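Local structure of GDSL-like protein (Roseburia intestinalis L1-82, 6HFZ) at residues S41-L47 and H193-H199; V137-V143 and L164-Q170; G286-S290 and L336-N341. The protein acts as a two-domain esterase on acetylated mannans, helping a commensal gut bacterium strip acetyl groups from complex beta-mannans. One frame throughout, in Å; residues are numbered along the deposited sequence.

Contact 1: residues S41-L47 and H193-H199; sequences SITQGSL and HPNDAGH. With ACT (acetate ion), chain E.
The two backbones meet at L47 and P194: L47 N, part of the cis peptide after S46, donates to P194 O over 2.8 Å. Before that, helix 41-44 ends as G45 takes a positive phi (133°), and the amides of G45 and S46 both bond S41 O, from opposite faces of its carbonyl plane. On the other side N195 is the N-cap of helix 196-215, its OD1 accepting from G198 N.

H199 points its ring at this turn. NE2 donates to S46 O over 2.9 Å, the acceptor lying in the ring plane while the donor stands above the carbonyl plane of S46. P194 CB lies over one ring face, toward its rim, and ND1 is bonded to Y55 N, which fixes the rotation of the ring. A leucine here would probably leave both S46 O and the Y55 amide without their mate and free the turn to shift. I42 crosses P194 at about a right angle, its CG2 3.9 Å from P194 CD.

H193 sets its NE2 edge beside S41, 2.9 Å from S41 OG. A chi1 near -54° swings the ring so that NE2 reaches S41 and the acetate. H193 CB packs against L47 CD1 at 3.7 Å. NE2 donates to O of the bound acetate over 2.8 Å, and ND1 is held by D190. Acetate OXT accepts from S41 N over 2.9 Å; G81 N and N110 ND2 also bind the ion. This fits the probable Ser-His-Asp triad and oxyanion hole of an SGNH hydrolase.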
loop_
_atom_site.group_PDB
_atom_site.type_symbol
_atom_site.label_atom_id
_atom_site.label_comp_id
_atom_site.label_asym_id
_atom_site.label_seq_id
_atom_site.Cartn_x
_atom_site.Cartn_y
_atom_site.Cartn_z
ATOM N N SER A 41 -6.128 4.245 -0.893
ATOM C CA SER A 41 -7.467 4.706 -0.467
ATOM C C SER A 41 -8.589 4.099 -1.315
ATOM O O SER A 41 -9.695 3.874 -0.819
ATOM C CB SER A 41 -7.586 6.184 -0.519
ATOM O OG SER A 41 -7.402 6.593 -1.841
ATOM N N ILE A 42 -8.278 3.809 -2.576
ATOM C CA ILE A 42 -9.295 3.227 -3.487
ATOM C C ILE A 42 -9.652 1.831 -2.986
ATOM O O ILE A 42 -10.826 1.442 -3.036
ATOM C CB ILE A 42 -8.834 3.256 -4.956
ATOM C CG1 ILE A 42 -8.514 4.671 -5.427
ATOM C CG2 ILE A 42 -9.849 2.555 -5.855
ATOM C CD1 ILE A 42 -7.921 4.702 -6.807
ATOM N N THR A 43 -8.673 1.084 -2.461
ATOM C CA THR A 43 -8.930 -0.218 -1.844
ATOM C C THR A 43 -9.682 -0.023 -0.517
ATOM O O THR A 43 -10.617 -0.762 -0.234
ATOM C CB THR A 43 -7.608 -0.988 -1.690
ATOM O OG1 THR A 43 -7.061 -1.298 -2.988
ATOM C CG2 THR A 43 -7.725 -2.244 -0.861
ATOM N N GLN A 44 -9.205 0.895 0.331
ATOM C CA GLN A 44 -9.851 1.156 1.624
ATOM C C GLN A 44 -11.350 1.398 1.391
ATOM O O GLN A 44 -12.181 0.883 2.172
ATOM C CB GLN A 44 -9.141 2.328 2.309
ATOM C CG GLN A 44 -9.759 2.720 3.660
ATOM C CD GLN A 44 -11.049 3.496 3.558
ATOM O OE1 GLN A 44 -11.236 4.338 2.677
ATOM N NE2 GLN A 44 -11.957 3.217 4.488
ATOM N N GLY A 45 -11.666 2.104 0.293
ATOM C CA GLY A 45 -13.033 2.316 -0.247
ATOM C C GLY A 45 -13.394 3.740 -0.628
ATOM O O GLY A 45 -14.525 3.984 -1.074
ATOM N N SER A 46 -12.486 4.712 -0.471
ATOM C CA SER A 46 -12.788 6.084 -0.943
ATOM C C SER A 46 -13.086 6.052 -2.435
ATOM O O SER A 46 -12.360 5.381 -3.166
ATOM C CB SER A 46 -11.606 7.001 -0.679
ATOM O OG SER A 46 -11.242 6.981 0.692
ATOM N N LEU A 47 -14.115 6.773 -2.922
ATOM C CA LEU A 47 -15.081 7.549 -2.138
ATOM C C LEU A 47 -16.472 6.923 -2.358
ATOM O O LEU A 47 -17.397 7.604 -2.839
ATOM C CB LEU A 47 -15.068 9.011 -2.614
ATOM C CG LEU A 47 -13.915 9.894 -2.156
ATOM C CD1 LEU A 47 -13.758 11.142 -3.034
ATOM C CD2 LEU A 47 -14.114 10.318 -0.702
ATOM N N HIS A 193 -10.191 9.169 -6.912
ATOM C CA HIS A 193 -11.065 8.312 -6.103
ATOM C C HIS A 193 -12.397 8.095 -6.808
ATOM O O HIS A 193 -13.086 9.051 -7.120
ATOM C CB HIS A 193 -11.329 8.914 -4.706
ATOM C CG HIS A 193 -10.051 9.217 -4.003
ATOM N ND1 HIS A 193 -9.504 10.490 -3.992
ATOM C CD2 HIS A 193 -9.148 8.387 -3.425
ATOM C CE1 HIS A 193 -8.323 10.445 -3.373
ATOM N NE2 HIS A 193 -8.074 9.149 -3.030
ATOM N N PRO A 194 -12.781 6.840 -7.121
ATOM C CA PRO A 194 -14.075 6.539 -7.744
ATOM C C PRO A 194 -15.233 6.754 -6.764
ATOM O O PRO A 194 -15.081 6.584 -5.564
ATOM C CB PRO A 194 -14.011 5.054 -8.122
ATOM C CG PRO A 194 -12.540 4.700 -7.980
ATOM C CD PRO A 194 -11.992 5.622 -6.907
ATOM N N ASN A 195 -16.364 7.197 -7.306
ATOM C CA ASN A 195 -17.638 7.223 -6.546
ATOM C C ASN A 195 -18.274 5.839 -6.647
ATOM O O ASN A 195 -17.614 4.865 -7.034
ATOM C CB ASN A 195 -18.559 8.327 -7.070
ATOM C CG ASN A 195 -18.985 8.148 -8.505
ATOM O OD1 ASN A 195 -18.794 7.085 -9.099
ATOM N ND2 ASN A 195 -19.562 9.211 -9.079
ATOM N N ASP A 196 -19.570 5.705 -6.293
ATOM C CA ASP A 196 -20.187 4.396 -6.351
ATOM C C ASP A 196 -20.165 3.793 -7.764
ATOM O O ASP A 196 -19.884 2.582 -7.932
ATOM C CB ASP A 196 -21.622 4.473 -5.848
ATOM C CG ASP A 196 -21.752 4.739 -4.364
ATOM O OD1 ASP A 196 -20.768 4.521 -3.616
ATOM O OD2 ASP A 196 -22.864 5.149 -3.971
ATOM N N ALA A 197 -20.523 4.622 -8.761
ATOM C CA ALA A 197 -20.583 4.220 -10.151
ATOM C C ALA A 197 -19.187 3.755 -10.608
ATOM O O ALA A 197 -19.059 2.717 -11.273
ATOM C CB ALA A 197 -21.082 5.348 -11.030
ATOM N N GLY A 198 -18.158 4.512 -10.219
ATOM C CA GLY A 198 -16.778 4.173 -10.571
ATOM C C GLY A 198 -16.305 2.876 -9.915
ATOM O O GLY A 198 -15.670 2.045 -10.568
ATOM N N HIS A 199 -16.596 2.718 -8.606
ATOM C CA HIS A 199 -16.268 1.477 -7.898
ATOM C C HIS A 199 -16.941 0.277 -8.559
ATOM O O HIS A 199 -16.334 -0.795 -8.614
ATOM C CB HIS A 199 -16.621 1.527 -6.389
ATOM C CG HIS A 199 -15.537 2.158 -5.583
ATOM N ND1 HIS A 199 -14.389 1.466 -5.242
ATOM C CD2 HIS A 199 -15.379 3.414 -5.103
ATOM C CE1 HIS A 199 -13.587 2.287 -4.573
ATOM N NE2 HIS A 199 -14.185 3.448 -4.424
HETATM C C ACT E . -5.065 7.262 -2.466
HETATM O O ACT E . -5.468 8.436 -2.195
HETATM O OXT ACT E . -4.552 6.514 -1.629
HETATM C CH3 ACT E . -5.179 6.703 -3.848
#

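Contact 2: residues V137-V143 and L164-Q170; sequences VLLVHNV and LPAVSMQ
V137 starts the contact with its CG1 against L164 CD1 at 4.1 Å, while its carbonyl O lies by the ring of P165. L138 turns to the other side of the sheet and bends its CD1 back over P165, 3.8 Å from P165 CB. With L139 the parallel ladder begins: its N donates to P165 O and its O accepts from V167 N, as the side chain packs beside A166. V140 lies alongside V167, both pointing the same way, CG2 to CG2 at 3.9 Å; its CG1 meets CE of M169, a selenomethionine. H141 carries the ladder on, N to V167 O over 2.8 Å and O from M169 N over 2.9 Å. Its ring folds back with chi1 at -50°, which sets NE2 3.7 Å from A166 CB, with S168 CB at the ring edge. N142 runs beside M169, its OD1 3.5 Å from M169 CG. Last, V143 crosses Q170 at about a right angle. Main-chain bonds thus set the register; aliphatic groups pack the V140/V167 face, the H141 ring and S168 join L139 and A166 on the other, and the buried H141 ND1 and N142 ND2 are satisfied by S108 and E106.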
loop_
_atom_site.group_PDB
_atom_site.type_symbol
_atom_site.label_atom_id
_atom_site.label_comp_id
_atom_site.label_asym_id
_atom_site.label_seq_id
_atom_site.Cartn_x
_atom_site.Cartn_y
_atom_site.Cartn_z
ATOM N N VAL A 137 -2.443 -14.415 -6.057
ATOM C CA VAL A 137 -2.219 -12.968 -6.096
ATOM C C VAL A 137 -2.708 -12.446 -7.446
ATOM O O VAL A 137 -2.399 -13.033 -8.485
ATOM C CB VAL A 137 -0.738 -12.640 -5.889
ATOM C CG1 VAL A 137 -0.445 -11.142 -6.026
ATOM C CG2 VAL A 137 -0.215 -13.150 -4.555
ATOM N N LEU A 138 -3.504 -11.368 -7.408
ATOM C CA LEU A 138 -3.966 -10.658 -8.592
ATOM C C LEU A 138 -3.576 -9.180 -8.443
ATOM O O LEU A 138 -3.929 -8.542 -7.408
ATOM C CB LEU A 138 -5.482 -10.817 -8.700
ATOM C CG LEU A 138 -6.187 -9.949 -9.739
ATOM C CD1 LEU A 138 -5.749 -10.385 -11.115
ATOM C CD2 LEU A 138 -7.696 -10.055 -9.564
ATOM N N LEU A 139 -2.882 -8.633 -9.436
ATOM C CA LEU A 139 -2.503 -7.224 -9.386
ATOM C C LEU A 139 -3.632 -6.408 -10.016
ATOM O O LEU A 139 -4.226 -6.808 -11.051
ATOM C CB LEU A 139 -1.169 -6.997 -10.103
ATOM C CG LEU A 139 0.001 -7.868 -9.664
ATOM C CD1 LEU A 139 1.274 -7.399 -10.300
ATOM C CD2 LEU A 139 0.197 -7.883 -8.159
ATOM N N VAL A 140 -3.985 -5.286 -9.377
ATOM C CA VAL A 140 -4.982 -4.415 -9.953
ATOM C C VAL A 140 -4.369 -3.024 -10.164
ATOM O O VAL A 140 -3.778 -2.434 -9.262
ATOM C CB VAL A 140 -6.239 -4.352 -9.057
ATOM C CG1 VAL A 140 -7.194 -3.248 -9.485
ATOM C CG2 VAL A 140 -6.977 -5.688 -9.009
ATOM N N HIS A 141 -4.502 -2.487 -11.376
ATOM C CA HIS A 141 -3.929 -1.186 -11.746
ATOM C C HIS A 141 -5.044 -0.158 -11.987
ATOM O O HIS A 141 -5.683 -0.196 -13.042
ATOM C CB HIS A 141 -3.074 -1.306 -13.036
ATOM C CG HIS A 141 -2.053 -2.405 -13.066
ATOM N ND1 HIS A 141 -0.989 -2.458 -12.173
ATOM C CD2 HIS A 141 -1.932 -3.505 -13.842
ATOM C CE1 HIS A 141 -0.266 -3.553 -12.413
ATOM N NE2 HIS A 141 -0.806 -4.193 -13.423
ATOM N N ASN A 142 -5.263 0.762 -11.027
ATOM C CA ASN A 142 -6.162 1.908 -11.198
ATOM C C ASN A 142 -5.441 2.941 -12.070
ATOM O O ASN A 142 -4.304 2.670 -12.542
ATOM C CB ASN A 142 -6.621 2.419 -9.838
ATOM C CG ASN A 142 -7.765 1.578 -9.301
ATOM O OD1 ASN A 142 -8.800 1.471 -9.955
ATOM N ND2 ASN A 142 -7.577 0.931 -8.160
ATOM N N VAL A 143 -6.125 4.044 -12.378
ATOM C CA VAL A 143 -5.578 5.049 -13.271
ATOM C C VAL A 143 -6.044 6.433 -12.783
ATOM O O VAL A 143 -7.147 6.569 -12.234
ATOM C CB VAL A 143 -6.033 4.729 -14.717
ATOM C CG1 VAL A 143 -7.543 4.945 -14.864
ATOM C CG2 VAL A 143 -5.273 5.511 -15.775
ATOM N N LEU A 164 2.228 -13.266 -12.799
ATOM C CA LEU A 164 1.033 -12.965 -12.045
ATOM C C LEU A 164 -0.049 -12.395 -12.927
ATOM O O LEU A 164 0.214 -11.555 -13.783
ATOM C CB LEU A 164 1.334 -11.980 -10.916
ATOM C CG LEU A 164 2.313 -12.467 -9.854
ATOM C CD1 LEU A 164 2.593 -11.356 -8.845
ATOM C CD2 LEU A 164 1.774 -13.676 -9.154
ATOM N N PRO A 165 -1.302 -12.813 -12.692
ATOM C CA PRO A 165 -2.441 -12.181 -13.361
ATOM C C PRO A 165 -2.566 -10.715 -12.948
ATOM O O PRO A 165 -2.293 -10.385 -11.792
ATOM C CB PRO A 165 -3.655 -13.001 -12.931
ATOM C CG PRO A 165 -3.215 -13.790 -11.714
ATOM C CD PRO A 165 -1.700 -13.891 -11.784
ATOM N N ALA A 166 -2.990 -9.859 -13.900
ATOM C CA ALA A 166 -3.096 -8.436 -13.640
ATOM C C ALA A 166 -4.234 -7.860 -14.478
ATOM O O ALA A 166 -4.342 -8.206 -15.690
ATOM C CB ALA A 166 -1.828 -7.752 -14.011
ATOM N N VAL A 167 -5.003 -6.955 -13.876
ATOM C CA VAL A 167 -6.025 -6.261 -14.607
ATOM C C VAL A 167 -5.841 -4.747 -14.461
ATOM O O VAL A 167 -5.356 -4.263 -13.398
ATOM C CB VAL A 167 -7.438 -6.718 -14.205
ATOM C CG1 VAL A 167 -7.668 -8.178 -14.573
ATOM C CG2 VAL A 167 -7.746 -6.479 -12.741
ATOM N N SER A 168 -6.327 -4.005 -15.468
ATOM C CA SER A 168 -6.051 -2.566 -15.584
ATOM C C SER A 168 -7.285 -1.752 -15.937
ATOM O O SER A 168 -8.015 -2.109 -16.852
ATOM C CB SER A 168 -4.961 -2.322 -16.590
ATOM O OG SER A 168 -4.759 -0.937 -16.804
HETATM N N MSE A 169 -7.432 -0.586 -15.274
HETATM C CA MSE A 169 -8.423 0.429 -15.630
HETATM C C MSE A 169 -7.894 1.402 -16.683
HETATM O O MSE A 169 -8.665 2.111 -17.337
HETATM C CB MSE A 169 -8.893 1.204 -14.393
HETATM C CG MSE A 169 -9.172 0.276 -13.197
HETATM SE SE MSE A 169 -10.475 -1.132 -13.672
HETATM C CE MSE A 169 -9.495 -2.604 -12.859
ATOM N N GLN A 170 -6.570 1.422 -16.867
ATOM C CA GLN A 170 -5.941 2.343 -17.816
ATOM C C GLN A 170 -6.338 1.998 -19.259
ATOM O O GLN A 170 -6.386 2.896 -20.110
ATOM C CB GLN A 170 -4.425 2.306 -17.627
ATOM C CG GLN A 170 -3.599 3.336 -18.382
ATOM C CD GLN A 170 -2.120 3.310 -18.064
ATOM O OE1 GLN A 170 -1.466 2.289 -18.260
ATOM N NE2 GLN A 170 -1.541 4.445 -17.658
#

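Contact 3: residues G286-S290 and L336-N341; sequences GCNIS and LEHGEN
I289 and L336 make the tight end, an antiparallel hydrogen-bonded pair. I289 N donates to L336 O over 2.9 Å, and L336 N returns a bond to I289 O. Their side chains lie on the same face and cross obliquely, CB to CB at 4.0 Å. With its CG anti to the backbone N (chi1 -178°), L336 reaches along the strand toward C287, and CD2 ends 3.7 Å from C287 O.

Beyond this pair the chain of L336-N341 turns around the C287-N288 corner. N288 acts as a brace: OD1 takes the amide of H338 over 2.8 Å, practically straight at 179°, while ND2 is bonded to T234. C287 O accepts from G339 N over 2.9 Å, and C287 CB rests close to G339 O. G339 sits in close against C287 O and the L336 side chain.

The outer side is looser. H338 and E340 are exposed, and the H338 ring, with E337 CG 3.7 Å above its centre on one face, comes no nearer N288 OD1 than its CD2. N341 is exposed too, and lays OD1 3.5 Å from G286 CA without a polar bond to that segment. G286 O and E340 O face each other as two acceptors; H344 NE2 bonds the second and weakly the first.

C287 and N288 both face S369 of strand 361-370, a classic beta bulge. Strand 288-295 pairs with that strand on one side and with 329-336 on the other. From the turn, E337 bonds Y235 and, in helix 115-129, H116, while H338 bonds E119 of the same helix, tying this edge of the beta-rich part to it.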
loop_
_atom_site.group_PDB
_atom_site.type_symbol
_atom_site.label_atom_id
_atom_site.label_comp_id
_atom_site.label_asym_id
_atom_site.label_seq_id
_atom_site.Cartn_x
_atom_site.Cartn_y
_atom_site.Cartn_z
ATOM N N GLY A 286 19.804 -2.078 8.519
ATOM C CA GLY A 286 19.476 -2.252 7.104
ATOM C C GLY A 286 20.406 -1.445 6.216
ATOM O O GLY A 286 21.246 -0.715 6.705
ATOM N N CYS A 287 20.211 -1.551 4.895
ATOM C CA CYS A 287 20.876 -0.680 3.937
ATOM C C CYS A 287 19.992 0.496 3.537
ATOM O O CYS A 287 20.511 1.461 2.937
ATOM C CB CYS A 287 21.339 -1.428 2.692
ATOM S SG CYS A 287 20.009 -2.194 1.733
ATOM N N ASN A 288 18.681 0.407 3.807
ATOM C CA ASN A 288 17.745 1.514 3.538
ATOM C C ASN A 288 17.122 1.974 4.860
ATOM O O ASN A 288 16.842 1.142 5.706
ATOM C CB ASN A 288 16.604 1.123 2.578
ATOM C CG ASN A 288 17.071 0.464 1.295
ATOM O OD1 ASN A 288 18.108 0.838 0.756
ATOM N ND2 ASN A 288 16.351 -0.550 0.830
ATOM N N ILE A 289 16.877 3.278 4.969
ATOM C CA ILE A 289 16.157 3.881 6.081
ATOM C C ILE A 289 15.086 4.807 5.530
ATOM O O ILE A 289 15.369 5.686 4.734
ATOM C CB ILE A 289 17.095 4.655 7.004
ATOM C CG1 ILE A 289 18.267 3.794 7.496
ATOM C CG2 ILE A 289 16.299 5.270 8.135
ATOM C CD1 ILE A 289 17.864 2.733 8.450
ATOM N N SER A 290 13.877 4.684 6.079
ATOM C CA SER A 290 12.808 5.557 5.748
ATOM C C SER A 290 12.081 5.971 7.039
ATOM O O SER A 290 12.208 5.339 8.088
ATOM C CB SER A 290 11.921 4.937 4.694
ATOM O OG SER A 290 11.033 3.946 5.254
ATOM N N LEU A 336 17.863 7.130 3.509
ATOM C CA LEU A 336 19.045 6.408 3.055
ATOM C C LEU A 336 18.566 5.311 2.110
ATOM O O LEU A 336 17.681 4.547 2.496
ATOM C CB LEU A 336 19.770 5.745 4.231
ATOM C CG LEU A 336 21.057 4.993 3.868
ATOM C CD1 LEU A 336 22.102 5.967 3.306
ATOM C CD2 LEU A 336 21.614 4.228 5.050
ATOM N N GLU A 337 19.188 5.206 0.931
ATOM C CA GLU A 337 18.889 4.105 0.031
ATOM C C GLU A 337 20.190 3.492 -0.528
ATOM O O GLU A 337 21.084 4.208 -0.993
ATOM C CB GLU A 337 17.986 4.579 -1.104
ATOM C CG GLU A 337 17.523 3.430 -1.983
ATOM C CD GLU A 337 16.427 3.772 -2.978
ATOM O OE1 GLU A 337 16.657 4.632 -3.852
ATOM O OE2 GLU A 337 15.358 3.140 -2.892
ATOM N N HIS A 338 20.250 2.159 -0.470
ATOM C CA HIS A 338 21.324 1.330 -0.971
ATOM C C HIS A 338 22.649 1.730 -0.302
ATOM O O HIS A 338 23.678 1.773 -0.965
ATOM C CB HIS A 338 21.393 1.378 -2.492
ATOM C CG HIS A 338 20.164 0.912 -3.190
ATOM N ND1 HIS A 338 19.894 1.272 -4.488
ATOM C CD2 HIS A 338 19.155 0.111 -2.779
ATOM C CE1 HIS A 338 18.741 0.734 -4.857
ATOM N NE2 HIS A 338 18.265 0.016 -3.812
ATOM N N GLY A 339 22.583 2.011 1.004
ATOM C CA GLY A 339 23.714 2.326 1.839
ATOM C C GLY A 339 24.376 1.075 2.374
ATOM O O GLY A 339 24.151 -0.009 1.899
ATOM N N GLU A 340 25.218 1.269 3.385
ATOM C CA GLU A 340 25.892 0.188 4.023
ATOM C C GLU A 340 24.869 -0.503 4.914
ATOM O O GLU A 340 24.063 0.162 5.601
ATOM C CB GLU A 340 27.087 0.709 4.823
ATOM C CG GLU A 340 27.796 -0.341 5.640
ATOM C CD GLU A 340 29.045 0.176 6.332
ATOM O OE1 GLU A 340 29.986 -0.628 6.462
ATOM O OE2 GLU A 340 29.076 1.393 6.733
ATOM N N ASN A 341 24.883 -1.824 4.847
ATOM C CA ASN A 341 24.029 -2.649 5.655
ATOM C C ASN A 341 24.686 -2.856 7.034
ATOM O O ASN A 341 25.598 -3.648 7.187
ATOM C CB ASN A 341 23.732 -3.977 4.964
ATOM C CG ASN A 341 22.485 -4.622 5.522
ATOM O OD1 ASN A 341 22.132 -4.420 6.689
ATOM N ND2 ASN A 341 21.778 -5.332 4.664
#

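Contacts 1 and 2 are neighbours: their centres lie 15 Å apart, and I42 CG2 packs on N142 ND2 at 3.6 Å. E106 joins them further, one carboxylate oxygen bonded to T43 OG1 and the other to N142 ND2, so the end of strand 136-141 stands just behind the helix that carries S41, one side of the acetate site. Contact 2 is nested in the loop that contact 1 closes. Contact 3 stands apart, about 35 Å from contact 1 and 30 Å from contact 2 between centres, with nearest atoms about 18 and 19 Å away. Helix 115-129 bridges the gap: V137, L139 and L164 pack on the same helix that contact 3 reaches.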